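Local structure of Cg3027-pa (Drosophila melanogaster, 2VHH) at residues C[30-33]-C[34-38]; C[99-102]-C[103-107]; C[345-348]-C[349-353]. The protein probably hydrolyses N-carbamoyl-beta-alanine to beta-alanine, ammonium and carbon dioxide in pyrimidine degradation, working as a homooctamer. All coordinates share one frame; numbering follows the deposited sequence.

Three local contacts follow one another along the chain without overlap. Contact 1 lies in the loop between helices 19-29 and 42-50, contact 2 in the middle of helix 90-110, and contact 3 in the N-terminal part of helix 347-355. The seven-stranded mixed sheet relates them: contact 1 runs beside strand 54-59 at one edge, contact 2 sits on the helix linking strands 72-79 and 115-118, and contact 3 follows strand 337-344. The centre of contact 1 is about 19 Å from that of contact 3 and about 27 Å from that of contact 2; contacts 2 and 3 are about 33 Å apart, centre to centre. No other chain touches contact 2, whereas contact 3 also meets a second subunit of the octamer.

Contact 1: C[30-33]-C[34-38]; sequences YGVE and EDQTL
Val32 meets the chain that follows it through both of its methyl groups, while Glu33 and Glu34 carry their side chains out together on the solvent side. The CG1 methyl of Val32 lies 3.4 Å from OE1 of Gln36, and the other branch, CG2, lies 3.5 Å from the backbone O of Glu34. Across this turn of chain the valine methyls thus meet an amide oxygen and a backbone carbonyl rather than another apolar side chain; Val32 also packs on Ser326. Beyond CG the chain of Gln36 runs extended (chi2 160°), which carries the amide back toward Val32 at an oblique angle.

The two glutamates lie side by side and point the same way. Both put CG between the backbone N and the carbonyl carbon (chi1 49° for Glu33, 85° for Glu34) and both fold again at chi2. CG of Glu33 rests 3.6 Å from OE2 of Glu34, and the two carboxylates approach to 4.1 Å between their OE2 atoms. Two like charges so near each other may raise the proton affinity of one of them, although the exposed setting should soften the effect.

No hydrogen bond joins 30-33 to 34-38. Further on, Gln36 is the centre of an inverse gamma turn, with a weak bond of 3.2 Å from Thr37 N to Asp35 O. The loop begins as Tyr30 leaves helix 19-29 and packs on Leu9 and Asn10 of helix 9-13, to which Asp35 is also tied, its OD1 accepting a hydrogen bond from ND2 of Asn10. From there the chain passes along strand 54-59, sharing backbone hydrogen bonds between Gln36 and Arg59 and between Leu38 and Gly57, before it reaches helix 42-50.

Contact 2: C[99-102]-C[103-107]; sequences NKVK and TMIKA
Lys100 and Met104, one helical turn apart, are brought together by opposite choices at their first torsions: the lysine sets CG across from its backbone N (chi1 -169°), whereas the methionine sets CG beside its own (chi1 -65°) and then runs straight out. The two chains lie alongside each other and point the same way, so that the terminal CE of Met104 comes to rest 3.8 Å from CG of Lys100 and 4.1 Å from its CD. The terminal methyl of the methionine thus lies against the aliphatic part of the lysine. The lysine bends about its CG-CD bond (chi3 64°) and takes its amino group onward to a salt bridge with Asp336 and a hydrogen bond to the carbonyl of Ser81.

A second pair, Val101 and Ile105, is buried. CG1 of the valine meets CD1 of the isoleucine at 3.6 Å, and Ile105 goes on to touch Leu152 and Leu155 of helix 147-158.

Beneath these side chains the backbone follows the i to i+4 pattern. Ile105 N donates to Val101 O at 2.8 Å. Bonds from Met104 N to Lys100 O (3.2 Å) and from Lys106 N to Lys102 O (3.0 Å) flank it, while that from Thr103 N to Asn99 O is weak.

Met104 and Ile105 both touch Ile78 of strand 72-79. This is the packing of an amphipathic helix in a beta-alpha-beta unit, here strand 72-79, helix 90-110 and strand 115-118, within the carbon-nitrogen hydrolase fold.

Contact 3: C[345-348]-C[349-353]; sequences LNLC and RQVKD
The N-terminal part of helix 347-355, which comes next after strand 337-344 in the chain, holds this contact, and Leu347 and Val351 form its apolar centre. The leucine sends CG away from its backbone N (chi1 -167°), and CG comes within 3.9 Å of CG2 of Val351. Gln350 crosses Leu347 at about a right angle, its OE1 lying 4.1 Å from the CD1 methyl of the leucine.

Gln350 also leans back over the chain before it: its CG lies 3.5 Å from the backbone O of Asn346, and its extended chain carries the amide onward. There NE2 gives hydrogen bonds to the carbonyl of Arg63 and to the carboxylate of Glu65, which fix the turn of this buried amide.

Along the backbone, Val351 N donates to Leu347 O at 2.9 Å and Lys352 N to Cys348 O at 3.0 Å, the latter with an N-H...O angle of 160°. The bond from Gln350 N to Asn346 O, 3.4 Å long, is weak though nearly straight. CG of Lys352 lies 3.4 Å from Cys348 O, the oxygen that accepts its backbone N-H.

The charged ends of Arg349, Lys352 and Asp353 reach a second subunit: Arg349 and Lys352 form salt bridges with Glu176 of that subunit, and Asp353 with its Arg170. Within the chain, the side chain of Asn346 bonds to Arg71 and to the carbonyl of Lys69, tying the residues at 345-348 to the chain just before strand 72-79, which neighbours strand 337-344 in the sheet.

Contact 1: C[30-33]-C[34-38]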
loop_
_atom_site.group_PDB
_atom_site.type_symbol
_atom_site.label_atom_id
_atom_site.label_comp_id
_atom_site.label_asym_id
_atom_site.label_seq_id
_atom_site.Cartn_x
_atom_site.Cartn_y
_atom_site.Cartn_z
ATOM N N TYR C 30 -28.529 30.166 -21.460
ATOM C CA TYR C 30 -27.159 30.586 -21.706
ATOM C C TYR C 30 -26.610 31.027 -20.355
ATOM O O TYR C 30 -27.008 30.475 -19.344
ATOM C CB TYR C 30 -27.136 31.669 -22.775
ATOM C CG TYR C 30 -27.769 31.184 -24.057
ATOM C CD1 TYR C 30 -29.100 31.456 -24.354
ATOM C CD2 TYR C 30 -27.047 30.415 -24.951
ATOM C CE1 TYR C 30 -29.683 30.986 -25.528
ATOM C CE2 TYR C 30 -27.616 29.947 -26.117
ATOM C CZ TYR C 30 -28.928 30.234 -26.402
ATOM O OH TYR C 30 -29.465 29.761 -27.574
ATOM N N GLY C 31 -25.704 31.981 -20.286
ATOM C CA GLY C 31 -25.259 32.401 -18.960
ATOM C C GLY C 31 -25.438 33.882 -18.754
ATOM O O GLY C 31 -24.894 34.458 -17.810
ATOM N N VAL C 32 -26.215 34.482 -19.652
ATOM C CA VAL C 32 -26.305 35.926 -19.806
ATOM C C VAL C 32 -27.747 36.303 -20.111
ATOM O O VAL C 32 -28.447 35.549 -20.789
ATOM C CB VAL C 32 -25.387 36.428 -20.969
ATOM C CG1 VAL C 32 -23.909 36.241 -20.628
ATOM C CG2 VAL C 32 -25.709 35.727 -22.288
ATOM N N GLU C 33 -28.189 37.459 -19.614
ATOM C CA GLU C 33 -29.550 37.954 -19.895
ATOM C C GLU C 33 -29.740 38.378 -21.362
ATOM O O GLU C 33 -30.768 38.067 -21.969
ATOM C CB GLU C 33 -29.989 39.066 -18.925
ATOM C CG GLU C 33 -28.990 40.214 -18.734
ATOM C CD GLU C 33 -27.945 39.905 -17.671
ATOM O OE1 GLU C 33 -28.217 40.151 -16.471
ATOM O OE2 GLU C 33 -26.852 39.413 -18.041
ATOM N N GLU C 34 -28.756 39.080 -21.926
ATOM C CA GLU C 34 -28.741 39.344 -23.371
ATOM C C GLU C 34 -27.376 39.033 -23.997
ATOM O O GLU C 34 -26.347 39.033 -23.311
ATOM C CB GLU C 34 -29.229 40.768 -23.709
ATOM C CG GLU C 34 -28.172 41.860 -23.645
ATOM C CD GLU C 34 -27.899 42.320 -22.233
ATOM O OE1 GLU C 34 -28.423 43.397 -21.861
ATOM O OE2 GLU C 34 -27.176 41.606 -21.496
ATOM N N ASP C 35 -27.384 38.751 -25.298
ATOM C CA ASP C 35 -26.166 38.385 -26.019
ATOM C C ASP C 35 -25.144 39.508 -26.038
ATOM O O ASP C 35 -25.486 40.673 -26.260
ATOM C CB ASP C 35 -26.489 37.938 -27.441
ATOM C CG ASP C 35 -27.329 36.681 -27.474
ATOM O OD1 ASP C 35 -27.945 36.415 -28.532
ATOM O OD2 ASP C 35 -27.376 35.966 -26.447
ATOM N N GLN C 36 -23.894 39.147 -25.770
ATOM C CA GLN C 36 -22.785 40.082 -25.844
ATOM C C GLN C 36 -22.246 40.059 -27.264
ATOM O O GLN C 36 -21.281 39.360 -27.577
ATOM C CB GLN C 36 -21.698 39.722 -24.831
ATOM C CG GLN C 36 -22.051 40.044 -23.375
ATOM C CD GLN C 36 -21.207 39.246 -22.382
ATOM O OE1 GLN C 36 -21.417 38.042 -22.190
ATOM N NE2 GLN C 36 -20.249 39.917 -21.746
ATOM N N THR C 37 -22.909 40.825 -28.121
ATOM C CA THR C 37 -22.641 40.874 -29.546
ATOM C C THR C 37 -21.336 41.612 -29.842
ATOM O O THR C 37 -21.111 42.703 -29.339
ATOM C CB THR C 37 -23.853 41.543 -30.249
ATOM O OG1 THR C 37 -24.919 40.591 -30.338
ATOM C CG2 THR C 37 -23.515 42.069 -31.643
ATOM N N LEU C 38 -20.477 40.988 -30.646
ATOM C CA LEU C 38 -19.255 41.607 -31.135
ATOM C C LEU C 38 -19.537 42.137 -32.538
ATOM O O LEU C 38 -20.108 41.431 -33.373
ATOM C CB LEU C 38 -18.136 40.571 -31.188
ATOM C CG LEU C 38 -16.657 40.885 -30.946
ATOM C CD1 LEU C 38 -15.831 39.906 -31.749
ATOM C CD2 LEU C 38 -16.246 42.295 -31.309
#

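Contact 2: C[99-102]-C[103-107]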
loop_
_atom_site.group_PDB
_atom_site.type_symbol
_atom_site.label_atom_id
_atom_site.label_comp_id
_atom_site.label_asym_id
_atom_site.label_seq_id
_atom_site.Cartn_x
_atom_site.Cartn_y
_atom_site.Cartn_z
ATOM N N ASN C 99 -11.306 25.000 -51.186
ATOM C CA ASN C 99 -11.565 26.324 -51.730
ATOM C C ASN C 99 -12.645 27.078 -50.969
ATOM O O ASN C 99 -12.548 28.292 -50.807
ATOM C CB ASN C 99 -11.870 26.243 -53.223
ATOM C CG ASN C 99 -10.708 25.686 -54.018
ATOM O OD1 ASN C 99 -9.547 25.967 -53.722
ATOM N ND2 ASN C 99 -11.014 24.880 -55.025
ATOM N N LYS C 100 -13.658 26.362 -50.490
ATOM C CA LYS C 100 -14.712 26.982 -49.699
ATOM C C LYS C 100 -14.194 27.402 -48.316
ATOM O O LYS C 100 -14.436 28.530 -47.871
ATOM C CB LYS C 100 -15.899 26.042 -49.565
ATOM C CG LYS C 100 -17.134 26.701 -48.999
ATOM C CD LYS C 100 -18.306 25.746 -48.983
ATOM C CE LYS C 100 -18.064 24.576 -48.057
ATOM N NZ LYS C 100 -19.333 23.850 -47.848
ATOM N N VAL C 101 -13.473 26.502 -47.649
ATOM C CA VAL C 101 -12.903 26.800 -46.344
ATOM C C VAL C 101 -11.835 27.891 -46.454
ATOM O O VAL C 101 -11.684 28.694 -45.537
ATOM C CB VAL C 101 -12.382 25.520 -45.624
ATOM C CG1 VAL C 101 -11.673 25.851 -44.320
ATOM C CG2 VAL C 101 -13.542 24.581 -45.327
ATOM N N LYS C 102 -11.117 27.927 -47.579
ATOM C CA LYS C 102 -10.137 28.983 -47.861
ATOM C C LYS C 102 -10.735 30.382 -47.686
ATOM O O LYS C 102 -10.132 31.245 -47.034
ATOM C CB LYS C 102 -9.593 28.851 -49.284
ATOM C CG LYS C 102 -8.192 28.276 -49.414
ATOM C CD LYS C 102 -7.814 28.195 -50.897
ATOM C CE LYS C 102 -6.525 27.417 -51.157
ATOM N NZ LYS C 102 -5.312 28.294 -51.100
ATOM N N THR C 103 -11.913 30.599 -48.276
ATOM C CA THR C 103 -12.589 31.898 -48.194
ATOM C C THR C 103 -13.187 32.143 -46.807
ATOM O O THR C 103 -13.328 33.289 -46.388
ATOM C CB THR C 103 -13.653 32.168 -49.339
ATOM O OG1 THR C 103 -14.863 32.687 -48.773
ATOM C CG2 THR C 103 -13.993 30.928 -50.149
ATOM N N MET C 104 -13.534 31.068 -46.105
ATOM C CA MET C 104 -14.016 31.189 -44.731
ATOM C C MET C 104 -12.881 31.573 -43.787
ATOM O O MET C 104 -13.076 32.372 -42.880
ATOM C CB MET C 104 -14.697 29.905 -44.268
ATOM C CG MET C 104 -15.967 29.570 -45.018
ATOM S SD MET C 104 -16.837 28.219 -44.220
ATOM C CE MET C 104 -18.075 27.813 -45.459
ATOM N N ILE C 105 -11.704 31.002 -44.009
ATOM C CA ILE C 105 -10.505 31.351 -43.261
ATOM C C ILE C 105 -10.124 32.796 -43.562
ATOM O O ILE C 105 -9.697 33.530 -42.672
ATOM C CB ILE C 105 -9.345 30.390 -43.611
ATOM C CG1 ILE C 105 -9.620 28.996 -43.048
ATOM C CG2 ILE C 105 -8.013 30.915 -43.101
ATOM C CD1 ILE C 105 -8.825 27.926 -43.720
ATOM N N LYS C 106 -10.297 33.206 -44.815
ATOM C CA LYS C 106 -10.027 34.582 -45.228
ATOM C C LYS C 106 -10.915 35.548 -44.447
ATOM O O LYS C 106 -10.441 36.578 -43.955
ATOM C CB LYS C 106 -10.261 34.735 -46.733
ATOM C CG LYS C 106 -9.886 36.092 -47.326
ATOM C CD LYS C 106 -10.232 36.163 -48.821
ATOM C CE LYS C 106 -9.890 37.540 -49.396
ATOM N NZ LYS C 106 -10.779 37.963 -50.536
ATOM N N ALA C 107 -12.194 35.199 -44.320
ATOM C CA ALA C 107 -13.153 36.004 -43.570
ATOM C C ALA C 107 -12.782 36.076 -42.093
ATOM O O ALA C 107 -12.869 37.134 -41.479
ATOM C CB ALA C 107 -14.557 35.471 -43.753
#

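Contact 3: C[345-348]-C[349-353]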
loop_
_atom_site.group_PDB
_atom_site.type_symbol
_atom_site.label_atom_id
_atom_site.label_comp_id
_atom_site.label_asym_id
_atom_site.label_seq_id
_atom_site.Cartn_x
_atom_site.Cartn_y
_atom_site.Cartn_z
ATOM N N LEU C 345 -8.535 35.530 -21.870
ATOM C CA LEU C 345 -8.093 34.266 -21.309
ATOM C C LEU C 345 -7.894 34.329 -19.792
ATOM O O LEU C 345 -7.693 33.304 -19.133
ATOM C CB LEU C 345 -6.808 33.803 -21.997
ATOM C CG LEU C 345 -6.933 33.169 -23.386
ATOM C CD1 LEU C 345 -5.617 33.285 -24.159
ATOM C CD2 LEU C 345 -7.380 31.708 -23.290
ATOM N N ASN C 346 -7.960 35.534 -19.244
ATOM C CA ASN C 346 -7.784 35.730 -17.817
ATOM C C ASN C 346 -8.976 35.273 -16.995
ATOM O O ASN C 346 -8.852 35.098 -15.781
ATOM C CB ASN C 346 -7.434 37.184 -17.510
ATOM C CG ASN C 346 -6.043 37.539 -17.963
ATOM O OD1 ASN C 346 -5.283 36.668 -18.393
ATOM N ND2 ASN C 346 -5.696 38.821 -17.878
ATOM N N LEU C 347 -10.115 35.059 -17.646
ATOM C CA LEU C 347 -11.302 34.589 -16.944
ATOM C C LEU C 347 -11.077 33.235 -16.289
ATOM O O LEU C 347 -11.660 32.947 -15.249
ATOM C CB LEU C 347 -12.519 34.527 -17.869
ATOM C CG LEU C 347 -13.885 34.338 -17.193
ATOM C CD1 LEU C 347 -14.260 35.552 -16.331
ATOM C CD2 LEU C 347 -14.971 34.044 -18.208
ATOM N N CYS C 348 -10.220 32.415 -16.889
ATOM C CA CYS C 348 -9.971 31.067 -16.396
ATOM C C CYS C 348 -9.462 31.067 -14.964
ATOM O O CYS C 348 -10.053 30.414 -14.100
ATOM C CB CYS C 348 -9.024 30.323 -17.317
ATOM S SG CYS C 348 -9.666 30.246 -18.989
ATOM N N ARG C 349 -8.391 31.813 -14.697
ATOM C CA ARG C 349 -7.852 31.860 -13.341
ATOM C C ARG C 349 -8.865 32.466 -12.383
ATOM O O ARG C 349 -9.042 31.980 -11.272
ATOM C CB ARG C 349 -6.536 32.626 -13.289
ATOM C CG ARG C 349 -6.017 32.816 -11.891
ATOM C CD ARG C 349 -4.800 33.671 -11.887
ATOM N NE ARG C 349 -3.692 32.956 -12.494
ATOM C CZ ARG C 349 -2.491 33.479 -12.676
ATOM N NH1 ARG C 349 -2.259 34.727 -12.287
ATOM N NH2 ARG C 349 -1.531 32.756 -13.247
ATOM N N GLN C 350 -9.537 33.522 -12.828
ATOM C CA GLN C 350 -10.511 34.229 -11.993
ATOM C C GLN C 350 -11.632 33.307 -11.531
ATOM O O GLN C 350 -12.060 33.371 -10.379
ATOM C CB GLN C 350 -11.090 35.451 -12.715
ATOM C CG GLN C 350 -10.112 36.585 -12.868
ATOM C CD GLN C 350 -10.592 37.677 -13.798
ATOM O OE1 GLN C 350 -11.783 37.829 -14.054
ATOM N NE2 GLN C 350 -9.655 38.460 -14.302
ATOM N N VAL C 351 -12.097 32.451 -12.432
ATOM C CA VAL C 351 -13.144 31.503 -12.095
ATOM C C VAL C 351 -12.586 30.407 -11.183
ATOM O O VAL C 351 -13.252 29.985 -10.235
ATOM C CB VAL C 351 -13.816 30.915 -13.357
ATOM C CG1 VAL C 351 -14.803 29.830 -12.992
ATOM C CG2 VAL C 351 -14.535 32.003 -14.124
ATOM N N LYS C 352 -11.356 29.971 -11.454
ATOM C CA LYS C 352 -10.686 28.973 -10.611
ATOM C C LYS C 352 -10.568 29.446 -9.176
ATOM O O LYS C 352 -10.904 28.709 -8.257
ATOM C CB LYS C 352 -9.303 28.596 -11.155
ATOM C CG LYS C 352 -9.351 27.608 -12.301
ATOM C CD LYS C 352 -7.962 27.250 -12.789
ATOM C CE LYS C 352 -8.030 26.603 -14.156
ATOM N NZ LYS C 352 -6.679 26.272 -14.654
ATOM N N ASP C 353 -10.108 30.679 -8.998
ATOM C CA ASP C 353 -9.948 31.268 -7.674
ATOM C C ASP C 353 -11.267 31.469 -6.935
ATOM O O ASP C 353 -11.322 31.315 -5.716
ATOM C CB ASP C 353 -9.192 32.588 -7.774
ATOM C CG ASP C 353 -7.752 32.390 -8.179
ATOM O OD1 ASP C 353 -7.313 31.216 -8.245
ATOM O OD2 ASP C 353 -7.057 33.403 -8.423
#